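Local structure of cytolethal distending toxin subunit B (Escherichia coli, 2F1N) at residues 71-76 with 120-125; 129-134 with 145-150. The protein nicks DNA as the endonuclease subunit of a tripartite bacterial toxin, very probably damaging the DNA of intoxicated cells and arresting their cycle at G2/M. All coordinates share one frame; numbering follows the deposited sequence.

Contact 1: 71-76 with 120-125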
loop_
_atom_site.group_PDB
_atom_site.type_symbol
_atom_site.label_atom_id
_atom_site.label_comp_id
_atom_site.label_asym_id
_atom_site.label_seq_id
_atom_site.Cartn_x
_atom_site.Cartn_y
_atom_site.Cartn_z
ATOM N N PRO A 71 13.472 4.355 12.117
ATOM C CA PRO A 71 12.818 4.903 13.319
ATOM C C PRO A 71 11.374 4.439 13.350
ATOM O O PRO A 71 10.696 4.409 12.311
ATOM C CB PRO A 71 12.940 6.433 13.156
ATOM C CG PRO A 71 13.956 6.656 12.092
ATOM C CD PRO A 71 13.909 5.421 11.184
ATOM N N SER A 72 10.903 4.027 14.527
ATOM C CA SER A 72 9.563 3.485 14.642
ATOM C C SER A 72 9.059 3.627 16.074
ATOM O O SER A 72 9.853 3.386 16.992
ATOM C CB SER A 72 9.566 2.007 14.275
ATOM O OG SER A 72 8.278 1.464 14.498
ATOM N N PRO A 73 7.778 3.972 16.261
ATOM C CA PRO A 73 7.205 4.110 17.623
ATOM C C PRO A 73 6.797 2.742 18.164
ATOM O O PRO A 73 5.614 2.487 18.434
ATOM C CB PRO A 73 5.988 5.019 17.406
ATOM C CG PRO A 73 5.473 4.613 15.995
ATOM C CD PRO A 73 6.766 4.244 15.201
ATOM N N GLY A 74 7.780 1.845 18.274
ATOM C CA GLY A 74 7.563 0.483 18.738
ATOM C C GLY A 74 6.761 -0.391 17.770
ATOM O O GLY A 74 6.164 -1.388 18.187
ATOM N N ILE A 75 6.776 -0.068 16.477
ATOM C CA ILE A 75 6.138 -0.959 15.514
ATOM C C ILE A 75 7.178 -1.682 14.661
ATOM O O ILE A 75 7.973 -0.993 14.010
ATOM C CB ILE A 75 5.187 -0.178 14.632
ATOM C CG1 ILE A 75 4.060 0.447 15.471
ATOM C CG2 ILE A 75 4.621 -1.101 13.482
ATOM C CD1 ILE A 75 3.433 1.650 14.815
ATOM N N PRO A 76 7.173 -3.021 14.672
ATOM C CA PRO A 76 8.109 -3.825 13.886
ATOM C C PRO A 76 8.106 -3.435 12.420
ATOM O O PRO A 76 7.050 -3.417 11.789
ATOM C CB PRO A 76 7.560 -5.241 14.040
ATOM C CG PRO A 76 6.957 -5.213 15.413
ATOM C CD PRO A 76 6.310 -3.893 15.517
ATOM N N VAL A 120 11.513 5.887 5.388
ATOM C CA VAL A 120 10.425 4.978 5.785
ATOM C C VAL A 120 9.579 5.619 6.872
ATOM O O VAL A 120 10.135 6.119 7.869
ATOM C CB VAL A 120 10.988 3.652 6.289
ATOM C CG1 VAL A 120 9.778 2.632 6.542
ATOM C CG2 VAL A 120 11.969 3.112 5.272
ATOM N N PHE A 121 8.261 5.553 6.700
ATOM C CA PHE A 121 7.277 6.110 7.668
ATOM C C PHE A 121 6.504 4.972 8.374
ATOM O O PHE A 121 6.037 4.052 7.724
ATOM C CB PHE A 121 6.257 7.022 7.010
ATOM C CG PHE A 121 6.870 8.152 6.243
ATOM C CD1 PHE A 121 7.775 9.008 6.836
ATOM C CD2 PHE A 121 6.584 8.310 4.893
ATOM C CE1 PHE A 121 8.364 10.067 6.092
ATOM C CE2 PHE A 121 7.192 9.343 4.159
ATOM C CZ PHE A 121 8.053 10.215 4.769
ATOM N N VAL A 122 6.376 5.071 9.695
ATOM C CA VAL A 122 5.600 4.124 10.459
ATOM C C VAL A 122 4.698 4.944 11.369
ATOM O O VAL A 122 5.188 5.625 12.289
ATOM C CB VAL A 122 6.479 3.273 11.371
ATOM C CG1 VAL A 122 5.602 2.134 11.873
ATOM C CG2 VAL A 122 7.711 2.739 10.609
ATOM N N LEU A 123 3.401 4.912 11.095
ATOM C CA LEU A 123 2.422 5.657 11.874
ATOM C C LEU A 123 1.556 4.668 12.701
ATOM O O LEU A 123 1.228 3.558 12.259
ATOM C CB LEU A 123 1.560 6.557 10.968
ATOM C CG LEU A 123 2.340 7.342 9.863
ATOM C CD1 LEU A 123 1.427 8.240 9.086
ATOM C CD2 LEU A 123 3.523 8.165 10.396
ATOM N N SER A 124 1.210 5.098 13.911
ATOM C CA SER A 124 0.507 4.253 14.866
ATOM C C SER A 124 -0.929 3.984 14.442
ATOM O O SER A 124 -1.548 4.768 13.720
ATOM C CB SER A 124 0.562 4.922 16.258
ATOM O OG SER A 124 1.940 4.982 16.630
ATOM N N PRO A 125 -1.471 2.843 14.876
ATOM C CA PRO A 125 -2.880 2.552 14.643
ATOM C C PRO A 125 -3.727 3.668 15.211
ATOM O O PRO A 125 -3.343 4.267 16.226
ATOM C CB PRO A 125 -3.125 1.288 15.495
ATOM C CG PRO A 125 -1.769 0.623 15.558
ATOM C CD PRO A 125 -0.766 1.762 15.597
HETATM O O HOH W 1 9.625 6.121 10.521
HETATM O O HOH W 2 2.538 2.505 18.008
#
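Ile75 and Val122 lie alongside one another, running in opposite senses, with CG1 of the valine as the shared surface. A chi1 of -168° swings Val122 CG1 away from the backbone N and toward Ile75, 3.6 Å from Ile75 CB and about as near to CG2 and CD1, so that one methyl is held between the two branches of the isoleucine. The other methyl, Val122 CG2, turns toward Pro71, whose O lies 3.8 Å away. Pro73 lies at a slant across the same valine, its CD 3.6 Å from Val122 O, while its CG rests 3.6 Å from Ser124 OG. Val122 belongs to strand 119-123, an outermost strand of the six-stranded sheet in this DNase I-like fold, and the loop leading to strand 78-83 of the other sheet lies against it. Within that loop Pro73 centres an inverse gamma turn. The Ser72 hydroxyl spans this turn, donating to O of Ile75, the residue just after it, in the carbonyl plane on a lone pair. No direct hydrogen bond joins the segments; instead, one water donates to both Pro71 O and Val120 O, and a second links Pro73 O with Ser124 OG.

Contact 2: 129-134 with 145-150; sequences GGRPLL and TAHAIA
Arg131 reaches across to His147 with a chain bent at chi2 and chi3, which folds the guanidinium back over the imidazole. From the root outward, CB lies 3.7 Å from His147 O, and CG and CD skirt the same oxygen at slightly longer range. NE then donates to His147 O over 2.9 Å, the donor tilted 27° from the carbonyl plane. Beyond it the guanidinium stacks on one face of the His147 ring, its plane inclined 29° to it, with centres 3.9 Å apart and NH2 over the middle of the ring. The same NH2 makes weak bonds to His147 O and to Ala148 O, and also reaches a water that accepts from Ala150 N. This lies at the open end of the antiparallel hairpin formed by strands 133-138 and 141-147, where the two strands have separated and waters fill in for direct backbone bonds: one accepts from His147 N and donates to Pro132 O. Further into the hairpin, Leu134 and Thr145 form a hydrogen-bonded pair, Thr145 N donating to Leu134 O over 2.9 Å, and Thr145 CG2 packs on Leu134 CB. The threonine hydroxyl turns to Val53 and Gln54 of strand 50-56, in the opposing sheet. Past the arginine, Ile149 CD1 comes within 3.6 Å of Gly130 CA, a close approach at a residue without a side chain.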
loop_
_atom_site.group_PDB
_atom_site.type_symbol
_atom_site.label_atom_id
_atom_site.label_comp_id
_atom_site.label_asym_id
_atom_site.label_seq_id
_atom_site.Cartn_x
_atom_site.Cartn_y
_atom_site.Cartn_z
ATOM N N GLY A 129 -7.066 -2.315 18.212
ATOM C CA GLY A 129 -7.250 -3.415 17.279
ATOM C C GLY A 129 -7.044 -3.082 15.803
ATOM O O GLY A 129 -7.204 -3.950 14.943
ATOM N N GLY A 130 -6.704 -1.831 15.507
ATOM C CA GLY A 130 -6.409 -1.439 14.133
ATOM C C GLY A 130 -4.956 -1.767 13.802
ATOM O O GLY A 130 -4.170 -2.079 14.704
ATOM N N ARG A 131 -4.604 -1.663 12.517
ATOM C CA ARG A 131 -3.246 -1.872 12.026
ATOM C C ARG A 131 -2.554 -0.497 11.969
ATOM O O ARG A 131 -3.230 0.517 11.931
ATOM C CB ARG A 131 -3.309 -2.441 10.593
ATOM C CG ARG A 131 -3.149 -3.934 10.539
ATOM C CD ARG A 131 -4.326 -4.611 11.076
ATOM N NE ARG A 131 -5.552 -4.446 10.256
ATOM C CZ ARG A 131 -6.674 -5.183 10.421
ATOM N NH1 ARG A 131 -6.757 -6.110 11.402
ATOM N NH2 ARG A 131 -7.718 -4.998 9.627
ATOM N N PRO A 132 -1.225 -0.481 11.987
ATOM C CA PRO A 132 -0.461 0.754 11.738
ATOM C C PRO A 132 -0.529 1.128 10.278
ATOM O O PRO A 132 -1.108 0.400 9.465
ATOM C CB PRO A 132 0.987 0.354 12.119
ATOM C CG PRO A 132 1.063 -1.112 11.760
ATOM C CD PRO A 132 -0.338 -1.661 12.099
ATOM N N LEU A 133 0.049 2.289 9.940
ATOM C CA LEU A 133 0.308 2.688 8.552
ATOM C C LEU A 133 1.786 2.545 8.239
ATOM O O LEU A 133 2.578 3.053 8.963
ATOM C CB LEU A 133 -0.100 4.161 8.363
ATOM C CG LEU A 133 -1.627 4.256 8.269
ATOM C CD1 LEU A 133 -2.103 5.696 8.494
ATOM C CD2 LEU A 133 -2.145 3.714 6.932
ATOM N N LEU A 134 2.134 1.849 7.164
ATOM C CA LEU A 134 3.542 1.703 6.802
ATOM C C LEU A 134 3.680 2.425 5.483
ATOM O O LEU A 134 2.894 2.176 4.587
ATOM C CB LEU A 134 3.880 0.221 6.662
ATOM C CG LEU A 134 5.165 -0.196 5.912
ATOM C CD1 LEU A 134 6.370 0.265 6.737
ATOM C CD2 LEU A 134 5.168 -1.739 5.685
ATOM N N THR A 145 0.857 1.491 2.667
ATOM C CA THR A 145 -0.103 0.386 2.693
ATOM C C THR A 145 -1.016 0.437 3.945
ATOM O O THR A 145 -0.551 0.743 5.035
ATOM C CB THR A 145 0.648 -0.960 2.565
ATOM O OG1 THR A 145 -0.319 -2.050 2.597
ATOM C CG2 THR A 145 1.619 -1.214 3.785
ATOM N N ALA A 146 -2.318 0.200 3.751
ATOM C CA ALA A 146 -3.302 0.328 4.845
ATOM C C ALA A 146 -4.237 -0.861 4.864
ATOM O O ALA A 146 -4.566 -1.443 3.802
ATOM C CB ALA A 146 -4.136 1.570 4.716
ATOM N N HIS A 147 -4.626 -1.248 6.084
ATOM C CA HIS A 147 -5.612 -2.312 6.192
ATOM C C HIS A 147 -6.581 -1.965 7.315
ATOM O O HIS A 147 -6.333 -2.262 8.488
ATOM C CB HIS A 147 -4.937 -3.647 6.459
ATOM C CG HIS A 147 -5.913 -4.787 6.510
ATOM N ND1 HIS A 147 -5.565 -6.024 7.014
ATOM C CD2 HIS A 147 -7.220 -4.868 6.137
ATOM C CE1 HIS A 147 -6.621 -6.827 6.951
ATOM N NE2 HIS A 147 -7.643 -6.151 6.427
ATOM N N ALA A 148 -7.700 -1.343 6.953
ATOM C CA ALA A 148 -8.679 -0.885 7.932
ATOM C C ALA A 148 -9.428 -2.081 8.483
ATOM O O ALA A 148 -9.425 -3.120 7.856
ATOM C CB ALA A 148 -9.653 0.118 7.269
ATOM N N ILE A 149 -10.059 -1.914 9.651
ATOM C CA ILE A 149 -10.708 -3.041 10.338
ATOM C C ILE A 149 -11.968 -3.427 9.610
ATOM O O ILE A 149 -12.702 -2.552 9.121
ATOM C CB ILE A 149 -11.033 -2.645 11.776
ATOM C CG1 ILE A 149 -9.754 -2.327 12.555
ATOM C CG2 ILE A 149 -11.854 -3.832 12.495
ATOM C CD1 ILE A 149 -10.046 -1.489 13.833
ATOM N N ALA A 150 -12.231 -4.742 9.518
ATOM C CA ALA A 150 -13.470 -5.170 8.893
ATOM C C ALA A 150 -14.549 -5.114 9.979
ATOM O O ALA A 150 -14.788 -6.067 10.738
ATOM C CB ALA A 150 -13.335 -6.587 8.292
HETATM O O HOH W 3 -6.418 -0.578 10.628
HETATM O O HOH W 4 -10.164 -6.655 10.010
HETATM O O HOH W 5 -3.808 0.211 8.434
#

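From the N terminus, the chain reaches 71-76 in the loop between strands 64-65 and 78-83 of the eight-stranded sheet. After three further strands of that sheet it enters the six-stranded one at strand 119-123, where contact 1 closes a long loop. Contact 2 follows in series, closing the much shorter hairpin of strands 133-138 and 141-147, so the two neither nest nor cross. The contact centres lie about 12 Å apart. Strands 119-123 and 133-138 are neighbours, with Leu123 O 2.9 Å from Leu133 N in a probable hydrogen bond, while Pro125 packs on Gly130 and Arg131. Contact 1 thus ties a loop of one sheet to the outermost strand of the other, and contact 2 joins strands further in.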